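PDB 3KLJ: NAD(FAD)-dependent dehydrogenase, NirB-family (N-terminal domain) from Clostridium acetobutylicum, which catalyses the NADH-dependent reduction of rubredoxin, using bound FAD to pass electrons into the dioxygen-scavenging chains of this anaerobe. Local coordinates for residues 47-52 / 275-280; 265-270 / 281-286. All coordinates share one frame; numbering follows the deposited sequence. Where two conformers were deposited one is given.

Interaction 1 (47-52 / 275-280); sequences YRPRLN and GLINIA. With FAD (flavin-adenine dinucleotide), chain B.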
# COMPACT_ATOMS: atom_id res chain seq x y z
N TYR A 47 -2.49 -6.08 -10.99
CA TYR A 47 -1.56 -6.21 -9.87
C TYR A 47 -0.84 -4.87 -9.69
O TYR A 47 0.28 -4.67 -10.18
CB TYR A 47 -0.56 -7.34 -10.13
CG TYR A 47 0.05 -7.89 -8.85
CD1 TYR A 47 1.22 -7.35 -8.33
CD2 TYR A 47 -0.57 -8.93 -8.16
CE1 TYR A 47 1.78 -7.85 -7.15
CE2 TYR A 47 -0.02 -9.44 -6.99
CZ TYR A 47 1.16 -8.89 -6.49
OH TYR A 47 1.70 -9.37 -5.33
N ARG A 48 -1.52 -3.97 -8.98
CA ARG A 48 -1.07 -2.59 -8.79
C ARG A 48 0.41 -2.41 -8.37
O ARG A 48 1.06 -1.49 -8.86
CB ARG A 48 -2.02 -1.85 -7.82
CG ARG A 48 -1.88 -0.31 -7.79
CD ARG A 48 -2.94 0.34 -6.85
NE ARG A 48 -4.30 -0.02 -7.26
CZ ARG A 48 -4.92 0.45 -8.34
NH1 ARG A 48 -6.15 0.05 -8.64
NH2 ARG A 48 -4.31 1.33 -9.14
N PRO A 49 0.95 -3.27 -7.45
CA PRO A 49 2.37 -3.10 -7.08
C PRO A 49 3.37 -3.21 -8.22
O PRO A 49 4.53 -2.85 -8.03
CB PRO A 49 2.61 -4.21 -6.04
CG PRO A 49 1.25 -4.40 -5.39
CD PRO A 49 0.28 -4.26 -6.57
N ARG A 50 2.95 -3.67 -9.40
CA ARG A 50 3.88 -3.81 -10.51
C ARG A 50 3.88 -2.59 -11.43
O ARG A 50 4.49 -2.62 -12.49
CB ARG A 50 3.63 -5.09 -11.32
CG ARG A 50 3.41 -6.31 -10.47
CD ARG A 50 4.16 -7.51 -10.94
NE ARG A 50 3.56 -8.14 -12.10
CZ ARG A 50 4.13 -8.23 -13.30
NH1 ARG A 50 5.32 -7.72 -13.53
NH2 ARG A 50 3.48 -8.84 -14.28
N LEU A 51 3.21 -1.51 -11.01
CA LEU A 51 3.18 -0.27 -11.79
C LEU A 51 4.59 0.27 -12.09
O LEU A 51 4.82 0.86 -13.14
CB LEU A 51 2.29 0.79 -11.11
CG LEU A 51 0.78 0.61 -11.27
CD1 LEU A 51 0.00 1.61 -10.44
CD2 LEU A 51 0.34 0.69 -12.74
N ASN A 52 5.52 0.04 -11.17
CA ASN A 52 6.91 0.43 -11.38
C ASN A 52 7.52 -0.25 -12.61
O ASN A 52 8.42 0.30 -13.24
CB ASN A 52 7.75 0.18 -10.13
CG ASN A 52 7.56 1.27 -9.08
OD1 ASN A 52 7.57 2.45 -9.41
ND2 ASN A 52 7.40 0.87 -7.82
N GLY A 275 -2.39 -1.41 4.19
CA GLY A 275 -2.33 -1.01 2.79
C GLY A 275 -1.42 -1.91 1.97
O GLY A 275 -0.65 -1.43 1.15
N LEU A 276 -1.52 -3.23 2.20
CA LEU A 276 -0.66 -4.21 1.57
C LEU A 276 -1.50 -5.16 0.73
O LEU A 276 -2.66 -5.43 1.07
CB LEU A 276 0.14 -4.99 2.62
CG LEU A 276 1.11 -4.17 3.48
CD1 LEU A 276 1.68 -4.98 4.65
CD2 LEU A 276 2.23 -3.63 2.61
N ILE A 277 -0.92 -5.68 -0.35
CA ILE A 277 -1.68 -6.50 -1.30
C ILE A 277 -2.09 -7.88 -0.77
O ILE A 277 -3.20 -8.33 -1.08
CB ILE A 277 -1.03 -6.57 -2.74
CG1 ILE A 277 -2.07 -7.08 -3.75
CG2 ILE A 277 0.24 -7.39 -2.74
CD1 ILE A 277 -1.89 -6.60 -5.15
N ASN A 278 -1.26 -8.54 0.04
CA ASN A 278 -1.68 -9.83 0.58
C ASN A 278 -2.91 -9.69 1.49
O ASN A 278 -3.76 -10.58 1.53
CB ASN A 278 -0.52 -10.60 1.26
CG ASN A 278 0.10 -9.84 2.42
OD1 ASN A 278 -0.22 -8.68 2.67
ND2 ASN A 278 1.00 -10.51 3.14
N ILE A 279 -3.03 -8.56 2.18
CA ILE A 279 -4.21 -8.23 2.99
C ILE A 279 -5.44 -8.00 2.11
O ILE A 279 -6.53 -8.45 2.44
CB ILE A 279 -3.94 -6.99 3.90
CG1 ILE A 279 -2.83 -7.34 4.89
CG2 ILE A 279 -5.22 -6.53 4.62
CD1 ILE A 279 -2.37 -6.19 5.77
N ALA A 280 -5.26 -7.30 0.99
CA ALA A 280 -6.33 -7.07 0.02
C ALA A 280 -6.89 -8.38 -0.50
O ALA A 280 -8.11 -8.59 -0.52
CB ALA A 280 -5.83 -6.20 -1.13
PA FAD B . -7.08 -0.73 -5.07
O1A FAD B . -6.82 0.74 -4.89
O2A FAD B . -5.91 -1.46 -5.68
O5B FAD B . -8.39 -0.94 -5.96
C5B FAD B . -9.58 -0.23 -5.67
C4B FAD B . -10.30 0.10 -6.98
O4B FAD B . -11.56 0.70 -6.70
C3B FAD B . -9.51 1.10 -7.81
O3B FAD B . -9.37 0.61 -9.13
C2B FAD B . -10.34 2.38 -7.78
O2B FAD B . -10.30 3.08 -9.01
C1B FAD B . -11.74 1.85 -7.51
N9A FAD B . -12.63 2.83 -6.87
C8A FAD B . -12.29 3.78 -5.94
N7A FAD B . -13.41 4.47 -5.61
C5A FAD B . -14.46 3.96 -6.29
C6A FAD B . -15.81 4.30 -6.32
N6A FAD B . -16.22 5.45 -5.79
N1A FAD B . -16.66 3.58 -7.15
C2A FAD B . -16.17 2.56 -7.94
N3A FAD B . -14.83 2.24 -7.91
C4A FAD B . -13.98 2.93 -7.09
N1 FAD B . 1.51 -3.40 -1.56
C2 FAD B . 2.35 -4.37 -1.06
O2 FAD B . 1.92 -5.16 -0.23
N3 FAD B . 3.65 -4.48 -1.49
C4 FAD B . 4.13 -3.60 -2.43
O4 FAD B . 5.31 -3.71 -2.79
C4X FAD B . 3.29 -2.59 -2.94
N5 FAD B . 3.75 -1.70 -3.90
C5X FAD B . 2.92 -0.72 -4.40
C6 FAD B . 3.39 0.19 -5.36
C7 FAD B . 2.52 1.17 -5.87
C7M FAD B . 3.02 2.15 -6.90
C8 FAD B . 1.21 1.25 -5.42
C8M FAD B . 0.26 2.30 -5.94
C9 FAD B . 0.75 0.36 -4.46
C9A FAD B . 1.60 -0.63 -3.95
N10 FAD B . 1.13 -1.54 -3.00
C10 FAD B . 1.97 -2.51 -2.50
C1' FAD B . -0.27 -1.44 -2.50
C2' FAD B . -1.21 -2.41 -3.18
O2' FAD B . -1.30 -2.06 -4.54
C3' FAD B . -2.56 -2.28 -2.50
O3' FAD B . -2.46 -2.74 -1.16
C4' FAD B . -3.66 -3.07 -3.19
O4' FAD B . -3.77 -2.67 -4.55
C5' FAD B . -4.98 -2.77 -2.50
O5' FAD B . -6.00 -3.34 -3.27
P FAD B . -7.49 -2.81 -3.12
O1P FAD B . -8.39 -3.64 -4.02
O2P FAD B . -7.92 -2.78 -1.67
O3P FAD B . -7.45 -1.27 -3.60
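Ile-277 reaches across to Tyr-47 and Pro-49 with the end of its longer branch. Its CG1 stands anti to the backbone N (chi1 -163°), which carries CD1 over one face of the Tyr-47 ring, 4.0 Å from the ring centroid, in a CH-pi contact displaced toward the rim. The same methyl presses on the proline ring, CD1 of Ile-277 to CD of Pro-49 being a tight 3.5 Å. The shorter branch, CG2, meets the hydroxyl OH of Tyr-47 at 3.6 Å.

FAD lies beside this apolar bridge. Pro-49 lies over a face of the isoalloxazine, its CB 3.5 Å from N5 of FAD, while the backbone N of Ile-277, in the first turn of helix 277-291, gives a nearly straight 2.9 Å hydrogen bond to O2 of FAD. Arg-48 bends at chi3 and presents the edge of its guanidinium to the pyrophosphate: NE donates to O2A of FAD at 2.7 Å, in plane, and NH1 adds a weak second bond. Glu-41 forms a salt bridge with NH1, and Tyr-46 OH and the backbone O of Tyr-131 accept from NH2. The segments thus hold flavin and pyrophosphate of one FAD, as befits the FAD site of a glutathione-reductase-type fold.

Interaction 2 (265-270 / 281-286); sequences DVAEFY and NKQGEV. With FAD (flavin-adenine dinucleotide), chain B.
From the helix a single side chain, Gln-283, makes the contact, and the two terminal atoms of its amide each touch a different apolar CB. Its OE1 lies 4.1 Å from CB of Ala-267, and its NE2 lies 4.0 Å from CB of Phe-269. Both are van der Waals contacts; the polar partner of OE1 is the backbone N of Gly-264, just ahead of 265-270, which donates a hydrogen bond to it. That bond ties the buried amide to the turn leading into strand 267-269 and helps to fix its rotation.

The reach comes from the shape of the chain. From a CG lying anti to the carbonyl carbon (chi1 -70°), Gln-283 runs on extended (chi2 179°) and spans from helix to strand, where the nearest CA atoms, those of Ala-267 and Gln-283, are still 8.8 Å apart. Ala-267 and Phe-269, two residues apart on the strand, both direct CB toward the helix. The Phe-269 ring then leads away and meets Tyr-298 edge to face.

At the start of the same segment Asp-265 turns from the helix to FAD, as in the C-terminal Gly-Asp motif of the FAD site in this reductase family. Its backbone N donates to O2P of FAD at 2.9 Å, and its OD2 accepts a 2.8 Å hydrogen bond from O3' of FAD, so pyrophosphate and ribityl chain are both held; Ser-114 bonds to OD1.

Strand 267-269 pairs in parallel with strand 247-249, to which Glu-268 is joined by backbone hydrogen bonds. Helix 277-291 is flanked by helix 19-28, where Ser-23 bonds to the backbone O of Asn-281.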
# COMPACT_ATOMS: atom_id res chain seq x y z
N ASP A 265 -7.53 -2.17 1.14
CA ASP A 265 -6.97 -0.85 1.50
C ASP A 265 -7.96 0.10 2.17
O ASP A 265 -7.54 0.97 2.94
CB ASP A 265 -6.38 -0.17 0.26
CG ASP A 265 -4.90 -0.43 0.08
OD1 ASP A 265 -4.20 0.46 -0.45
OD2 ASP A 265 -4.43 -1.53 0.45
N VAL A 266 -9.25 -0.04 1.86
CA VAL A 266 -10.28 0.84 2.40
C VAL A 266 -10.70 0.47 3.84
O VAL A 266 -11.35 1.27 4.52
CB VAL A 266 -11.55 0.88 1.49
CG1 VAL A 266 -12.37 -0.42 1.63
CG2 VAL A 266 -12.42 2.11 1.82
N ALA A 267 -10.33 -0.73 4.28
CA ALA A 267 -10.88 -1.33 5.49
C ALA A 267 -9.90 -1.31 6.66
O ALA A 267 -8.70 -1.52 6.49
CB ALA A 267 -11.33 -2.76 5.20
N GLU A 268 -10.45 -1.08 7.85
CA GLU A 268 -9.67 -0.99 9.07
C GLU A 268 -10.14 -2.08 10.05
O GLU A 268 -11.31 -2.09 10.46
CB GLU A 268 -9.81 0.41 9.66
CG GLU A 268 -9.14 0.64 11.01
CD GLU A 268 -9.16 2.11 11.45
OE1 GLU A 268 -8.94 2.38 12.66
OE2 GLU A 268 -9.36 3.00 10.58
N PHE A 269 -9.22 -2.96 10.42
CA PHE A 269 -9.53 -4.18 11.19
C PHE A 269 -8.71 -4.15 12.47
O PHE A 269 -7.47 -4.20 12.43
CB PHE A 269 -9.14 -5.42 10.36
CG PHE A 269 -9.33 -6.72 11.09
CD1 PHE A 269 -10.60 -7.13 11.52
CD2 PHE A 269 -8.24 -7.56 11.35
CE1 PHE A 269 -10.77 -8.35 12.19
CE2 PHE A 269 -8.40 -8.77 12.00
CZ PHE A 269 -9.67 -9.17 12.42
N TYR A 270 -9.40 -4.06 13.60
CA TYR A 270 -8.74 -3.85 14.88
C TYR A 270 -7.74 -2.69 14.83
O TYR A 270 -6.65 -2.77 15.39
CB TYR A 270 -8.06 -5.12 15.37
CG TYR A 270 -9.02 -6.10 16.00
CD1 TYR A 270 -9.40 -7.26 15.34
CD2 TYR A 270 -9.56 -5.86 17.28
CE1 TYR A 270 -10.28 -8.18 15.93
CE2 TYR A 270 -10.45 -6.77 17.87
CZ TYR A 270 -10.80 -7.92 17.18
OH TYR A 270 -11.67 -8.82 17.74
N ASN A 281 -6.00 -9.26 -0.95
CA ASN A 281 -6.38 -10.57 -1.45
C ASN A 281 -7.15 -11.38 -0.40
O ASN A 281 -8.22 -11.93 -0.69
CB ASN A 281 -5.14 -11.35 -1.88
CG ASN A 281 -4.46 -10.74 -3.09
OD1 ASN A 281 -3.23 -10.78 -3.22
ND2 ASN A 281 -5.26 -10.16 -3.99
N LYS A 282 -6.62 -11.43 0.82
CA LYS A 282 -7.19 -12.28 1.86
C LYS A 282 -8.47 -11.69 2.46
O LYS A 282 -9.43 -12.42 2.73
CB LYS A 282 -6.15 -12.55 2.95
CG LYS A 282 -5.89 -14.03 3.22
CD LYS A 282 -6.68 -14.54 4.44
CE LYS A 282 -7.71 -15.61 4.08
NZ LYS A 282 -8.75 -15.11 3.12
N GLN A 283 -8.50 -10.37 2.67
CA GLN A 283 -9.74 -9.74 3.12
C GLN A 283 -10.83 -9.78 2.04
O GLN A 283 -11.99 -10.02 2.35
CB GLN A 283 -9.53 -8.32 3.63
CG GLN A 283 -8.76 -8.25 4.96
CD GLN A 283 -8.55 -6.83 5.44
OE1 GLN A 283 -8.70 -5.87 4.67
NE2 GLN A 283 -8.16 -6.68 6.72
N GLY A 284 -10.45 -9.54 0.79
CA GLY A 284 -11.40 -9.67 -0.33
C GLY A 284 -12.04 -11.05 -0.37
O GLY A 284 -13.26 -11.17 -0.49
N GLU A 285 -11.22 -12.08 -0.26
CA GLU A 285 -11.69 -13.46 -0.17
C GLU A 285 -12.70 -13.69 0.97
O GLU A 285 -13.78 -14.24 0.75
CB GLU A 285 -10.50 -14.41 -0.04
CG GLU A 285 -10.90 -15.86 0.15
CD GLU A 285 -9.73 -16.79 0.40
OE1 GLU A 285 -8.62 -16.34 0.74
OE2 GLU A 285 -9.94 -18.01 0.25
N VAL A 286 -12.36 -13.27 2.19
CA VAL A 286 -13.26 -13.45 3.35
C VAL A 286 -14.61 -12.74 3.14
O VAL A 286 -15.67 -13.30 3.43
CB VAL A 286 -12.57 -13.06 4.69
CG1 VAL A 286 -13.59 -12.93 5.85
CG2 VAL A 286 -11.50 -14.09 5.05
PA FAD B . -7.08 -0.73 -5.07
O1A FAD B . -6.82 0.74 -4.89
O2A FAD B . -5.91 -1.46 -5.68
O5B FAD B . -8.39 -0.94 -5.96
C5B FAD B . -9.58 -0.23 -5.67
C4B FAD B . -10.30 0.10 -6.98
O4B FAD B . -11.56 0.70 -6.70
C3B FAD B . -9.51 1.10 -7.81
O3B FAD B . -9.37 0.61 -9.13
C2B FAD B . -10.34 2.38 -7.78
O2B FAD B . -10.30 3.08 -9.01
C1B FAD B . -11.74 1.85 -7.51
N9A FAD B . -12.63 2.83 -6.87
C8A FAD B . -12.29 3.78 -5.94
N7A FAD B . -13.41 4.47 -5.61
C5A FAD B . -14.46 3.96 -6.29
C6A FAD B . -15.81 4.30 -6.32
N6A FAD B . -16.22 5.45 -5.79
N1A FAD B . -16.66 3.58 -7.15
C2A FAD B . -16.17 2.56 -7.94
N3A FAD B . -14.83 2.24 -7.91
C4A FAD B . -13.98 2.93 -7.09
N1 FAD B . 1.51 -3.40 -1.56
C2 FAD B . 2.35 -4.37 -1.06
O2 FAD B . 1.92 -5.16 -0.23
N3 FAD B . 3.65 -4.48 -1.49
C4 FAD B . 4.13 -3.60 -2.43
O4 FAD B . 5.31 -3.71 -2.79
C4X FAD B . 3.29 -2.59 -2.94
N5 FAD B . 3.75 -1.70 -3.90
C5X FAD B . 2.92 -0.72 -4.40
C6 FAD B . 3.39 0.19 -5.36
C7 FAD B . 2.52 1.17 -5.87
C7M FAD B . 3.02 2.15 -6.90
C8 FAD B . 1.21 1.25 -5.42
C8M FAD B . 0.26 2.30 -5.94
C9 FAD B . 0.75 0.36 -4.46
C9A FAD B . 1.60 -0.63 -3.95
N10 FAD B . 1.13 -1.54 -3.00
C10 FAD B . 1.97 -2.51 -2.50
C1' FAD B . -0.27 -1.44 -2.50
C2' FAD B . -1.21 -2.41 -3.18
O2' FAD B . -1.30 -2.06 -4.54
C3' FAD B . -2.56 -2.28 -2.50
O3' FAD B . -2.46 -2.74 -1.16
C4' FAD B . -3.66 -3.07 -3.19
O4' FAD B . -3.77 -2.67 -4.55
C5' FAD B . -4.98 -2.77 -2.50
O5' FAD B . -6.00 -3.34 -3.27
P FAD B . -7.49 -2.81 -3.12
O1P FAD B . -8.39 -3.64 -4.02
O2P FAD B . -7.92 -2.78 -1.67
O3P FAD B . -7.45 -1.27 -3.60

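Interactions 1 and 2 sit in the FAD-binding domain with their centres about 13 Å apart, and helix 277-291 serves both: its first turn goes to interaction 1, the next turns to interaction 2. Along the chain the order is 47-52, 265-270, 275-280, 281-286, so the segments alternate. The two contacts meet where OD2 of Asp-265 comes within 3.2 Å of CA of Gly-275, close to the ribityl chain. Segments 265-270 and 281-286 are local neighbours, whereas 47-52 comes from over 200 residues earlier, beyond the NADH-binding domain in sequence. Early and late parts of the FAD-binding domain thus close round one cofactor, from isoalloxazine to pyrophosphate.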